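Local coordinates for melanin biosynthesis protein TyrA, putative (Shewanella oneidensis, PDB 2IIZ) that binds heme b and probably works as a dye-decolorizing peroxidase, using peroxide to oxidise organic substrates, at residues 9-14 with 299-304; 22-27 with 104-109; 78-83 with 173-178; 162-167 with 261-266. All coordinates share one frame; numbering follows the deposited sequence.

Contact 1 (9-14 with 299-304); sequences REQLGV and FFAPSL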
loop_
_atom_site.group_PDB
_atom_site.type_symbol
_atom_site.label_atom_id
_atom_site.label_comp_id
_atom_site.label_asym_id
_atom_site.label_seq_id
_atom_site.Cartn_x
_atom_site.Cartn_y
_atom_site.Cartn_z
ATOM N N ARG A 9 -18.146 26.224 5.747
ATOM C CA ARG A 9 -16.741 25.889 5.753
ATOM C C ARG A 9 -16.503 24.692 4.859
ATOM O O ARG A 9 -17.049 23.609 5.103
ATOM C CB ARG A 9 -16.277 25.560 7.165
ATOM C CG ARG A 9 -16.345 26.729 8.112
ATOM C CD ARG A 9 -16.059 26.270 9.534
ATOM N NE ARG A 9 -17.191 25.550 10.099
ATOM C CZ ARG A 9 -17.171 24.873 11.240
ATOM N NH1 ARG A 9 -16.067 24.794 11.978
ATOM N NH2 ARG A 9 -18.277 24.263 11.647
ATOM N N GLU A 10 -15.689 24.890 3.825
ATOM C CA GLU A 10 -15.333 23.795 2.947
ATOM C C GLU A 10 -14.489 22.785 3.716
ATOM O O GLU A 10 -13.733 23.155 4.626
ATOM C CB GLU A 10 -14.569 24.290 1.717
ATOM C CG GLU A 10 -13.067 24.618 1.932
ATOM C CD GLU A 10 -12.853 26.082 2.229
ATOM O OE1 GLU A 10 -13.762 26.689 2.827
ATOM O OE2 GLU A 10 -11.785 26.618 1.861
ATOM N N GLN A 11 -14.625 21.514 3.352
ATOM C CA GLN A 11 -13.750 20.484 3.884
ATOM C C GLN A 11 -12.357 20.720 3.358
ATOM O O GLN A 11 -12.168 21.085 2.194
ATOM C CB GLN A 11 -14.241 19.097 3.491
ATOM C CG GLN A 11 -15.549 18.747 4.157
ATOM C CD GLN A 11 -15.983 17.348 3.867
ATOM O OE1 GLN A 11 -15.325 16.397 4.262
ATOM N NE2 GLN A 11 -17.099 17.210 3.175
ATOM N N LEU A 12 -11.374 20.504 4.223
ATOM C CA LEU A 12 -10.028 20.992 3.972
ATOM C C LEU A 12 -9.283 20.173 2.933
ATOM O O LEU A 12 -8.335 20.668 2.328
ATOM C CB LEU A 12 -9.234 21.029 5.276
ATOM C CG LEU A 12 -9.802 21.914 6.383
ATOM C CD1 LEU A 12 -8.903 21.883 7.605
ATOM C CD2 LEU A 12 -9.957 23.350 5.883
ATOM N N GLY A 13 -9.701 18.932 2.719
ATOM C CA GLY A 13 -8.965 18.038 1.811
ATOM C C GLY A 13 -9.300 18.262 0.347
ATOM O O GLY A 13 -8.676 17.688 -0.520
ATOM N N VAL A 14 -10.293 19.102 0.066
ATOM C CA VAL A 14 -10.766 19.269 -1.306
ATOM C C VAL A 14 -9.753 20.017 -2.123
ATOM O O VAL A 14 -9.448 19.617 -3.258
ATOM C CB VAL A 14 -12.078 20.052 -1.390
ATOM C CG1 VAL A 14 -12.484 20.228 -2.855
ATOM C CG2 VAL A 14 -13.194 19.316 -0.637
ATOM N N PHE A 299 -19.722 12.305 -7.334
ATOM C CA PHE A 299 -20.010 12.585 -5.922
ATOM C C PHE A 299 -20.222 14.087 -5.712
ATOM O O PHE A 299 -19.895 14.911 -6.573
ATOM C CB PHE A 299 -18.853 12.182 -4.994
ATOM C CG PHE A 299 -18.365 10.768 -5.144
ATOM C CD1 PHE A 299 -18.964 9.729 -4.445
ATOM C CD2 PHE A 299 -17.288 10.477 -5.967
ATOM C CE1 PHE A 299 -18.506 8.417 -4.576
ATOM C CE2 PHE A 299 -16.818 9.172 -6.103
ATOM C CZ PHE A 299 -17.429 8.138 -5.404
ATOM N N PHE A 300 -20.768 14.437 -4.553
ATOM C CA PHE A 300 -20.720 15.816 -4.048
ATOM C C PHE A 300 -20.130 15.751 -2.648
ATOM O O PHE A 300 -20.567 14.960 -1.815
ATOM C CB PHE A 300 -22.104 16.491 -4.027
ATOM C CG PHE A 300 -22.057 18.008 -3.863
ATOM C CD1 PHE A 300 -21.777 18.834 -4.943
ATOM C CD2 PHE A 300 -22.294 18.598 -2.636
ATOM C CE1 PHE A 300 -21.734 20.215 -4.794
ATOM C CE2 PHE A 300 -22.249 19.974 -2.481
ATOM C CZ PHE A 300 -21.972 20.782 -3.560
ATOM N N ALA A 301 -19.126 16.593 -2.420
ATOM C CA ALA A 301 -18.495 16.764 -1.127
ATOM C C ALA A 301 -19.000 18.083 -0.555
ATOM O O ALA A 301 -18.535 19.156 -0.950
ATOM C CB ALA A 301 -16.988 16.801 -1.275
ATOM N N PRO A 302 -19.959 18.023 0.374
ATOM C CA PRO A 302 -20.447 19.311 0.873
ATOM C C PRO A 302 -19.466 20.003 1.827
ATOM O O PRO A 302 -18.394 19.476 2.154
ATOM C CB PRO A 302 -21.751 18.944 1.601
ATOM C CG PRO A 302 -21.986 17.472 1.345
ATOM C CD PRO A 302 -20.654 16.892 1.015
ATOM N N SER A 303 -19.859 21.194 2.248
ATOM C CA SER A 303 -19.204 21.903 3.326
ATOM C C SER A 303 -19.461 21.121 4.579
ATOM O O SER A 303 -20.391 20.305 4.650
ATOM C CB SER A 303 -19.776 23.326 3.484
ATOM O OG SER A 303 -21.112 23.308 3.957
ATOM N N LEU A 304 -18.623 21.378 5.572
ATOM C CA LEU A 304 -18.736 20.725 6.862
ATOM C C LEU A 304 -20.083 21.100 7.451
ATOM O O LEU A 304 -20.805 20.262 7.993
ATOM C CB LEU A 304 -17.607 21.191 7.779
ATOM C CG LEU A 304 -17.433 20.412 9.079
ATOM C CD1 LEU A 304 -17.159 18.937 8.813
ATOM C CD2 LEU A 304 -16.309 21.011 9.889
HETATM O O HOH W 1 -16.315 21.021 1.028
#
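Glu10 and Ser303 bring the two backbones closest, their CA atoms 4.3 Å apart, where the extended N-terminal chain before a type I turn (Gln11 to Val14) passes the exit of strand 291-301. One direct backbone hydrogen bond joins them, Leu304 N to Arg9 O at 2.8 Å. Gln11 makes the second link: its NE2 donates to Pro302 O at 2.8 Å with an N-H...O angle of 173°. That oxygen lies in the plane of the Gln11 amide, whereas NE2 stands 25° out of the Pro302 carbonyl plane. Gln11 CG, beside its own backbone N (chi1 -68°), and an extended chain beyond it carry the amide to this carbonyl. A water accepts from Gln11 N at 2.9 Å and donates to Pro302 O at 2.8 Å, so two donors grip the one buried carbonyl. Because Gln11 OE1 accepts from Val64 N, both ends of the amide are used and its rotation is fixed. Replacement by an alanine would probably take the direct NE2 donor from Pro302 O and leave Val64 N without this acceptor. At the outer end, Leu304 CD2 lies over the centre of one face of the Arg9 guanidinium, 4.2 Å from CZ, while Arg9 NE forms a salt bridge with Asp305. Leu304 also packs on Ala45 and Tyr49 of helix 34-54. Ser303 OG bonds to Phe306 N, making Ser303 the N-cap of helix 304-308. The arrangement is thus a strand-to-helix junction at the C-terminal end of strand 291-301, in the middle of the antiparallel sheet, with the N-terminal segment laid across it.

Contact 2 (22-27 with 104-109); sequences SVYLMF and FVHLRC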
loop_
_atom_site.group_PDB
_atom_site.type_symbol
_atom_site.label_atom_id
_atom_site.label_comp_id
_atom_site.label_asym_id
_atom_site.label_seq_id
_atom_site.Cartn_x
_atom_site.Cartn_y
_atom_site.Cartn_z
ATOM N N SER A 22 -2.053 8.602 0.329
ATOM C CA SER A 22 -3.497 8.768 0.385
ATOM C C SER A 22 -4.220 7.424 0.461
ATOM O O SER A 22 -3.681 6.386 0.057
ATOM C CB SER A 22 -3.967 9.469 -0.888
ATOM O OG SER A 22 -3.727 8.617 -1.984
ATOM N N VAL A 23 -5.456 7.470 0.969
ATOM C CA VAL A 23 -6.354 6.301 1.010
ATOM C C VAL A 23 -7.718 6.692 0.431
ATOM O O VAL A 23 -8.246 7.799 0.686
ATOM C CB VAL A 23 -6.537 5.802 2.420
ATOM C CG1 VAL A 23 -7.419 4.558 2.468
ATOM C CG2 VAL A 23 -5.168 5.490 3.037
ATOM N N TYR A 24 -8.267 5.773 -0.348
ATOM C CA TYR A 24 -9.513 5.993 -1.057
ATOM C C TYR A 24 -10.489 4.853 -0.706
ATOM O O TYR A 24 -10.239 3.667 -0.991
ATOM C CB TYR A 24 -9.265 6.049 -2.568
ATOM C CG TYR A 24 -8.150 6.976 -3.022
ATOM C CD1 TYR A 24 -8.265 8.358 -2.907
ATOM C CD2 TYR A 24 -6.984 6.467 -3.575
ATOM C CE1 TYR A 24 -7.227 9.208 -3.334
ATOM C CE2 TYR A 24 -5.952 7.306 -4.001
ATOM C CZ TYR A 24 -6.080 8.659 -3.879
ATOM O OH TYR A 24 -5.051 9.458 -4.301
ATOM N N LEU A 25 -11.602 5.222 -0.084
ATOM C CA LEU A 25 -12.539 4.256 0.458
ATOM C C LEU A 25 -13.911 4.544 -0.066
ATOM O O LEU A 25 -14.440 5.650 0.087
ATOM C CB LEU A 25 -12.579 4.311 1.972
ATOM C CG LEU A 25 -11.252 4.173 2.694
ATOM C CD1 LEU A 25 -11.459 4.335 4.206
ATOM C CD2 LEU A 25 -10.615 2.837 2.371
HETATM N N MSE A 26 -14.466 3.506 -0.680
HETATM C CA MSE A 26 -15.771 3.515 -1.299
HETATM C C MSE A 26 -16.667 2.610 -0.494
HETATM O O MSE A 26 -16.334 1.433 -0.302
HETATM C CB MSE A 26 -15.620 2.982 -2.697
HETATM C CG MSE A 26 -14.752 3.883 -3.522
HETATM SE SE MSE A 26 -15.717 5.548 -3.748
HETATM C CE MSE A 26 -14.383 6.363 -4.911
ATOM N N PHE A 27 -17.784 3.170 -0.020
ATOM C CA PHE A 27 -18.757 2.452 0.811
ATOM C C PHE A 27 -20.123 2.502 0.167
ATOM O O PHE A 27 -20.504 3.504 -0.445
ATOM C CB PHE A 27 -18.927 3.087 2.201
ATOM C CG PHE A 27 -17.687 3.099 3.032
ATOM C CD1 PHE A 27 -17.375 2.021 3.848
ATOM C CD2 PHE A 27 -16.831 4.193 3.004
ATOM C CE1 PHE A 27 -16.226 2.023 4.623
ATOM C CE2 PHE A 27 -15.693 4.207 3.767
ATOM C CZ PHE A 27 -15.382 3.108 4.588
ATOM N N PHE A 104 -17.782 8.150 -0.458
ATOM C CA PHE A 104 -16.363 8.188 -0.740
ATOM C C PHE A 104 -15.686 8.946 0.402
ATOM O O PHE A 104 -16.095 10.067 0.757
ATOM C CB PHE A 104 -16.139 8.875 -2.086
ATOM C CG PHE A 104 -14.685 9.064 -2.474
ATOM C CD1 PHE A 104 -13.717 8.114 -2.175
ATOM C CD2 PHE A 104 -14.295 10.204 -3.158
ATOM C CE1 PHE A 104 -12.398 8.304 -2.542
ATOM C CE2 PHE A 104 -12.986 10.396 -3.524
ATOM C CZ PHE A 104 -12.031 9.436 -3.213
ATOM N N VAL A 105 -14.658 8.312 0.968
ATOM C CA VAL A 105 -13.818 8.919 1.972
ATOM C C VAL A 105 -12.415 9.024 1.392
ATOM O O VAL A 105 -11.740 8.007 1.114
ATOM C CB VAL A 105 -13.790 8.091 3.282
ATOM C CG1 VAL A 105 -12.828 8.686 4.276
ATOM C CG2 VAL A 105 -15.168 8.019 3.903
ATOM N N HIS A 106 -11.988 10.270 1.224
ATOM C CA HIS A 106 -10.713 10.616 0.627
ATOM C C HIS A 106 -9.790 11.107 1.707
ATOM O O HIS A 106 -10.044 12.158 2.303
ATOM C CB HIS A 106 -10.956 11.738 -0.349
ATOM C CG HIS A 106 -9.729 12.249 -1.019
ATOM N ND1 HIS A 106 -9.344 11.834 -2.276
ATOM C CD2 HIS A 106 -8.810 13.151 -0.621
ATOM C CE1 HIS A 106 -8.236 12.456 -2.622
ATOM N NE2 HIS A 106 -7.888 13.261 -1.637
ATOM N N LEU A 107 -8.720 10.351 1.955
ATOM C CA LEU A 107 -7.801 10.660 3.054
ATOM C C LEU A 107 -6.381 10.862 2.579
ATOM O O LEU A 107 -5.888 10.115 1.726
ATOM C CB LEU A 107 -7.815 9.550 4.110
ATOM C CG LEU A 107 -9.186 9.125 4.618
ATOM C CD1 LEU A 107 -9.057 7.963 5.607
ATOM C CD2 LEU A 107 -9.933 10.290 5.250
ATOM N N ARG A 108 -5.714 11.866 3.148
ATOM C CA ARG A 108 -4.349 12.201 2.712
ATOM C C ARG A 108 -3.392 12.592 3.823
ATOM O O ARG A 108 -3.810 13.131 4.843
ATOM C CB ARG A 108 -4.406 13.283 1.633
ATOM C CG ARG A 108 -4.221 12.669 0.276
ATOM C CD ARG A 108 -4.747 13.483 -0.809
ATOM N NE ARG A 108 -4.009 14.715 -0.984
ATOM C CZ ARG A 108 -4.049 15.465 -2.081
ATOM N NH1 ARG A 108 -4.779 15.111 -3.133
ATOM N NH2 ARG A 108 -3.345 16.576 -2.121
ATOM N N CYS A 109 -2.102 12.304 3.610
ATOM C CA CYS A 109 -1.065 12.574 4.609
ATOM C C CYS A 109 0.319 12.260 4.041
ATOM O O CYS A 109 0.461 11.432 3.123
ATOM C CB CYS A 109 -1.296 11.692 5.847
ATOM S SG CYS A 109 -0.369 12.147 7.329
#
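Ser22 to Met26 pair with Phe104 to Arg108 as neighbouring strands of the N-terminal ferredoxin-like half. Their axes are antiparallel at 172° and 4.6 Å apart. Val23 with Leu107 and Leu25 with Val105 are hydrogen-bonded pairs, each exchanging two N-H...O bonds (Val105 N to Leu25 O, 2.8 Å). These four put their side chains on one face, and Tyr24, Met26, Phe104 and His106 theirs on the opposite one. Met26 CE sits over the Phe104 ring in a CH-pi contact, 3.7 Å from its centroid and 27° off the normal; SE, 4.5 Å from that centroid, adds an oblique Met-aromatic contact. A bend at chi2 (-67°) folds the selenomethionine back over the ring. Tyr24 CB meets the edge of the same ring, 3.9 Å from Phe104 CE1. Tyr24 and His106 lie side by side, rings oblique, CE1 to CE1 at 3.5 Å, and His106 ND1 lies at the tyrosine's edge. Ser22 OG donates to Tyr24 OH at 2.8 Å. Without the phenol, as with an alanine here, a gap would probably open beside His106 and Phe104 and Ser22 OG would lose this acceptor. Phe63 stacks on His106, and Met257 and Ile259 of strand 254-262 touch this face. This patch is thus mainly apolar and aromatic, its Ser22 and Tyr24 hydroxyls bonded within one strand, whereas at the Ser22 end Arg108 brings a buried charge bonded to Gln244, Glu17 and Asn19.

Contact 3 (78-83 with 173-178); sequences SRPEML and PEFKGG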
loop_
_atom_site.group_PDB
_atom_site.type_symbol
_atom_site.label_atom_id
_atom_site.label_comp_id
_atom_site.label_asym_id
_atom_site.label_seq_id
_atom_site.Cartn_x
_atom_site.Cartn_y
_atom_site.Cartn_z
ATOM N N SER A 78 -33.365 18.626 -0.131
ATOM C CA SER A 78 -32.602 19.624 -0.873
ATOM C C SER A 78 -31.434 18.960 -1.616
ATOM O O SER A 78 -31.003 17.879 -1.238
ATOM C CB SER A 78 -32.058 20.685 0.089
ATOM O OG SER A 78 -30.945 20.178 0.835
ATOM N N ARG A 79 -30.935 19.627 -2.658
ATOM C CA ARG A 79 -29.939 19.064 -3.576
ATOM C C ARG A 79 -29.065 20.123 -4.224
ATOM O O ARG A 79 -29.561 21.208 -4.559
ATOM C CB ARG A 79 -30.636 18.377 -4.731
ATOM C CG ARG A 79 -30.959 16.942 -4.523
ATOM C CD ARG A 79 -31.719 16.447 -5.727
ATOM N NE ARG A 79 -30.891 16.470 -6.927
ATOM C CZ ARG A 79 -30.083 15.489 -7.314
ATOM N NH1 ARG A 79 -29.966 14.373 -6.606
ATOM N NH2 ARG A 79 -29.382 15.627 -8.424
ATOM N N PRO A 80 -27.770 19.809 -4.418
ATOM C CA PRO A 80 -26.913 20.626 -5.266
ATOM C C PRO A 80 -27.536 20.775 -6.652
ATOM O O PRO A 80 -28.037 19.799 -7.216
ATOM C CB PRO A 80 -25.603 19.818 -5.358
ATOM C CG PRO A 80 -25.616 18.888 -4.210
ATOM C CD PRO A 80 -27.057 18.657 -3.839
ATOM N N GLU A 81 -27.501 21.997 -7.179
ATOM C CA GLU A 81 -28.191 22.362 -8.412
ATOM C C GLU A 81 -27.895 21.404 -9.573
ATOM O O GLU A 81 -28.808 20.947 -10.263
ATOM C CB GLU A 81 -27.801 23.797 -8.806
ATOM C CG GLU A 81 -28.545 24.336 -10.030
ATOM C CD GLU A 81 -28.088 25.727 -10.460
ATOM O OE1 GLU A 81 -26.894 26.078 -10.277
ATOM O OE2 GLU A 81 -28.947 26.472 -10.990
HETATM N N MSE A 82 -26.618 21.101 -9.776
HETATM C CA MSE A 82 -26.175 20.413 -10.991
HETATM C C MSE A 82 -25.831 18.936 -10.814
HETATM O O MSE A 82 -25.327 18.309 -11.742
HETATM C CB MSE A 82 -24.974 21.154 -11.572
HETATM C CG MSE A 82 -25.278 22.617 -11.852
HETATM SE SE MSE A 82 -23.863 23.461 -12.832
HETATM C CE MSE A 82 -24.166 22.573 -14.564
ATOM N N LEU A 83 -26.108 18.376 -9.641
ATOM C CA LEU A 83 -25.645 17.023 -9.315
ATOM C C LEU A 83 -26.293 15.925 -10.168
ATOM O O LEU A 83 -27.514 15.868 -10.313
ATOM C CB LEU A 83 -25.877 16.724 -7.828
ATOM C CG LEU A 83 -25.371 15.371 -7.316
ATOM C CD1 LEU A 83 -23.880 15.254 -7.512
ATOM C CD2 LEU A 83 -25.739 15.168 -5.857
ATOM N N PRO A 173 -26.592 28.965 -3.082
ATOM C CA PRO A 173 -26.302 29.393 -1.713
ATOM C C PRO A 173 -26.250 28.244 -0.691
ATOM O O PRO A 173 -25.302 28.170 0.108
ATOM C CB PRO A 173 -27.453 30.358 -1.399
ATOM C CG PRO A 173 -27.899 30.868 -2.721
ATOM C CD PRO A 173 -27.679 29.751 -3.696
ATOM N N GLU A 174 -27.250 27.360 -0.719
ATOM C CA GLU A 174 -27.347 26.296 0.287
ATOM C C GLU A 174 -26.105 25.397 0.316
ATOM O O GLU A 174 -25.773 24.867 1.373
ATOM C CB GLU A 174 -28.618 25.443 0.100
ATOM C CG GLU A 174 -28.678 24.225 1.055
ATOM C CD GLU A 174 -30.055 23.586 1.192
ATOM O OE1 GLU A 174 -30.972 23.895 0.394
ATOM O OE2 GLU A 174 -30.215 22.757 2.117
ATOM N N PHE A 175 -25.435 25.239 -0.828
ATOM C CA PHE A 175 -24.283 24.316 -0.965
ATOM C C PHE A 175 -22.919 24.971 -1.222
ATOM O O PHE A 175 -21.946 24.296 -1.590
ATOM C CB PHE A 175 -24.596 23.292 -2.056
ATOM C CG PHE A 175 -25.828 22.498 -1.769
ATOM C CD1 PHE A 175 -25.753 21.343 -0.998
ATOM C CD2 PHE A 175 -27.065 22.909 -2.255
ATOM C CE1 PHE A 175 -26.883 20.604 -0.717
ATOM C CE2 PHE A 175 -28.210 22.178 -1.981
ATOM C CZ PHE A 175 -28.125 21.018 -1.211
ATOM N N LYS A 176 -22.847 26.278 -1.018
ATOM C CA LYS A 176 -21.591 27.022 -1.063
ATOM C C LYS A 176 -20.613 26.385 -0.088
ATOM O O LYS A 176 -20.983 26.050 1.039
ATOM C CB LYS A 176 -21.840 28.501 -0.704
ATOM C CG LYS A 176 -20.587 29.354 -0.510
ATOM C CD LYS A 176 -20.914 30.858 -0.380
ATOM C CE LYS A 176 -19.758 31.628 0.277
ATOM N N GLY A 177 -19.371 26.215 -0.526
ATOM C CA GLY A 177 -18.368 25.471 0.247
ATOM C C GLY A 177 -18.223 24.018 -0.195
ATOM O O GLY A 177 -17.325 23.319 0.246
ATOM N N GLY A 178 -19.107 23.558 -1.071
ATOM C CA GLY A 178 -19.065 22.184 -1.568
ATOM C C GLY A 178 -18.415 22.104 -2.928
ATOM O O GLY A 178 -18.288 23.111 -3.612
#
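Pro80 and Phe175 mark the closest backbone approach, 6.2 Å between CA atoms, where two loops, one with a short 3-10 segment at 173-174, meet through their turns and no backbone hydrogen bond crosses. Each loop forms a beta turn, type I from Pro80 to Leu83 and type II from Phe175 to Gly178, and a CH-pi contact links them. Pro80 CD lies over the Phe175 ring, 3.9 Å from its centroid and 22° off the ring normal. The side chains cross at about a right angle, and Pro80 N lies over the same face, also offset from the centre toward the rim. Phe175 has CG beside its backbone N (chi1 -59°), which turns the ring toward the proline; on the opposite face its neighbour Glu174 contributes CG. Phe306 also meets the ring. The second turn depends on Gly177, whose positive phi (97°) would jam a side chain against the preceding carbonyl. Gly178 N closes it on Phe175 O at 3.0 Å. Pro80 packs on Trp71, Tyr180 and Phe300, so the contact joins loops from the N- and C-terminal halves beside the end of strand 291-301. Arg79 takes little part; its NH1 forms a salt bridge with Asp72. At the more solvent-accessible edge, Glu174 is extended toward Ser78, whose OG donates to Glu174 OE2 at 3.0 Å, meeting it from above the carboxylate plane.

Contact 4 (162-167 with 261-266); sequences RQEVAL and TCRTPD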
loop_
_atom_site.group_PDB
_atom_site.type_symbol
_atom_site.label_atom_id
_atom_site.label_comp_id
_atom_site.label_asym_id
_atom_site.label_seq_id
_atom_site.Cartn_x
_atom_site.Cartn_y
_atom_site.Cartn_z
ATOM N N ARG A 162 -7.462 28.012 -6.610
ATOM C CA ARG A 162 -7.984 26.671 -6.290
ATOM C C ARG A 162 -9.390 26.740 -5.713
ATOM O O ARG A 162 -10.287 26.025 -6.136
ATOM C CB ARG A 162 -7.108 25.982 -5.257
ATOM C CG ARG A 162 -5.665 25.818 -5.674
ATOM C CD ARG A 162 -4.805 25.426 -4.489
ATOM N NE ARG A 162 -4.806 23.988 -4.278
ATOM C CZ ARG A 162 -4.088 23.118 -4.990
ATOM N NH1 ARG A 162 -3.296 23.525 -5.981
ATOM N NH2 ARG A 162 -4.160 21.820 -4.711
ATOM N N GLN A 163 -9.580 27.608 -4.738
ATOM C CA GLN A 163 -10.885 27.733 -4.124
ATOM C C GLN A 163 -11.905 28.190 -5.186
ATOM O O GLN A 163 -12.994 27.628 -5.309
ATOM C CB GLN A 163 -10.817 28.672 -2.904
ATOM C CG GLN A 163 -10.331 27.981 -1.587
ATOM C CD GLN A 163 -8.853 27.562 -1.609
ATOM O OE1 GLN A 163 -8.081 28.042 -2.434
ATOM N NE2 GLN A 163 -8.462 26.663 -0.692
ATOM N N GLU A 164 -11.520 29.205 -5.952
ATOM C CA GLU A 164 -12.345 29.774 -7.029
ATOM C C GLU A 164 -12.835 28.687 -8.008
ATOM O O GLU A 164 -14.000 28.676 -8.419
ATOM C CB GLU A 164 -11.518 30.828 -7.782
ATOM C CG GLU A 164 -12.304 31.743 -8.716
ATOM C CD GLU A 164 -12.872 32.963 -8.031
ATOM O OE1 GLU A 164 -12.535 33.207 -6.847
ATOM O OE2 GLU A 164 -13.660 33.681 -8.687
ATOM N N VAL A 165 -11.937 27.777 -8.372
ATOM C CA VAL A 165 -12.251 26.715 -9.342
ATOM C C VAL A 165 -13.045 25.590 -8.692
ATOM O O VAL A 165 -14.012 25.112 -9.264
ATOM C CB VAL A 165 -10.971 26.126 -9.982
ATOM C CG1 VAL A 165 -11.284 24.886 -10.838
ATOM C CG2 VAL A 165 -10.289 27.169 -10.832
ATOM N N ALA A 166 -12.632 25.178 -7.501
ATOM C CA ALA A 166 -13.141 23.952 -6.887
ATOM C C ALA A 166 -14.480 24.074 -6.172
ATOM O O ALA A 166 -15.282 23.143 -6.226
ATOM C CB ALA A 166 -12.102 23.377 -5.917
ATOM N N LEU A 167 -14.712 25.208 -5.510
ATOM C CA LEU A 167 -15.813 25.343 -4.558
ATOM C C LEU A 167 -17.045 26.066 -5.108
ATOM O O LEU A 167 -16.937 27.105 -5.767
ATOM C CB LEU A 167 -15.341 26.087 -3.297
ATOM C CG LEU A 167 -14.194 25.455 -2.505
ATOM C CD1 LEU A 167 -13.826 26.314 -1.291
ATOM C CD2 LEU A 167 -14.523 24.044 -2.057
ATOM N N THR A 261 -12.108 17.928 -9.026
ATOM C CA THR A 261 -12.864 18.714 -8.054
ATOM C C THR A 261 -13.193 20.048 -8.694
ATOM O O THR A 261 -12.320 20.683 -9.272
ATOM C CB THR A 261 -12.061 18.961 -6.771
ATOM O OG1 THR A 261 -10.991 19.883 -7.029
ATOM C CG2 THR A 261 -11.480 17.660 -6.216
ATOM N N CYS A 262 -14.449 20.474 -8.595
ATOM C CA CYS A 262 -14.915 21.624 -9.360
ATOM C C CYS A 262 -16.237 22.168 -8.826
ATOM O O CYS A 262 -17.041 21.433 -8.259
ATOM C CB CYS A 262 -15.082 21.189 -10.816
ATOM S SG CYS A 262 -15.306 22.532 -12.016
ATOM N N ARG A 263 -16.471 23.461 -9.006
ATOM C CA ARG A 263 -17.717 24.063 -8.556
ATOM C C ARG A 263 -18.879 23.717 -9.489
ATOM O O ARG A 263 -20.039 23.915 -9.123
ATOM C CB ARG A 263 -17.584 25.575 -8.452
ATOM C CG ARG A 263 -17.844 26.331 -9.732
ATOM C CD ARG A 263 -17.162 27.668 -9.688
ATOM N NE ARG A 263 -17.778 28.568 -8.722
ATOM C CZ ARG A 263 -17.346 29.800 -8.468
ATOM N NH1 ARG A 263 -16.284 30.291 -9.107
ATOM N NH2 ARG A 263 -17.978 30.546 -7.573
ATOM N N THR A 264 -18.561 23.217 -10.687
ATOM C CA THR A 264 -19.578 22.749 -11.638
ATOM C C THR A 264 -19.148 21.407 -12.228
ATOM O O THR A 264 -17.960 21.205 -12.498
ATOM C CB THR A 264 -19.854 23.787 -12.757
ATOM O OG1 THR A 264 -20.713 23.207 -13.731
ATOM C CG2 THR A 264 -18.580 24.241 -13.451
ATOM N N PRO A 265 -20.106 20.481 -12.421
ATOM C CA PRO A 265 -19.749 19.149 -12.950
ATOM C C PRO A 265 -19.527 19.056 -14.477
ATOM O O PRO A 265 -19.031 18.037 -14.955
ATOM C CB PRO A 265 -20.954 18.285 -12.547
ATOM C CG PRO A 265 -22.126 19.249 -12.526
ATOM C CD PRO A 265 -21.559 20.605 -12.163
ATOM N N ASP A 266 -19.881 20.076 -15.246
ATOM C CA ASP A 266 -19.756 19.924 -16.704
ATOM C C ASP A 266 -18.325 20.200 -17.208
ATOM O O ASP A 266 -17.973 19.832 -18.333
ATOM C CB ASP A 266 -20.848 20.682 -17.487
ATOM C CG ASP A 266 -21.082 22.066 -16.981
ATOM O OD1 ASP A 266 -20.226 22.530 -16.204
ATOM O OD2 ASP A 266 -22.114 22.689 -17.358
#
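Arg263 carries the contact, beginning with its backbone: N donates to Val165 O at 3.0 Å, the N-H...O angle is 147°, and the donor lies in the carbonyl plane. Its side chain then runs past the last turn of helix 160-166. CB touches Leu167 O at 3.2 Å, and this oxygen also sits over one face of the guanidinium. NH1 is 2.9 Å from Glu164 O, but the angle is too poor for a hydrogen bond. CG between the backbone N and carbonyl carbon (chi1 86°), with a bend at chi3, turns the arginine along these carbonyls. Ala166 CB rests on Thr261 OG1 at 3.8 Å.

Further out, Glu171 forms a salt bridge with Arg263 NH2, and Ser179 OG bonds to Ala166 O. Thr261 OG1 bonds to Leu242 O. The contact thus joins helix 160-166 to the end of strand 254-262 in the C-terminal half, beside the heme pocket, with the Val165 side chain about 9 Å from the heme.

Carbonyls at the C-terminal end of a helix carry partial negative charge, so the guanidinium probably finds a favourable field here. Glu164 OE2, 4.3 Å from Arg263 NH1 and beyond salt-bridge range, is likely to add to it.

From the N terminus, contact 1 opens first and closes last, tying residues 9-14 to the end of strand 291-301; the other three contacts fall within that span. Contact 2 closes the shorter loop from 22-27 to 104-109, pairing two strands of the N-terminal half. Before it closes, 78-83 opens contact 3, which joins loops of the two halves, so these two cross. Contact 4 opens at 162-167 before 173-178 completes contact 3, a second crossing, and ties helix 160-166 to the end of strand 254-262; contacts 2 and 4 follow in series. Contacts 1, 2 and 4 reach the same antiparallel sheet. Phe299 touches Phe104 of contact 2, and Met82 of contact 3 packs against Thr264 of contact 4.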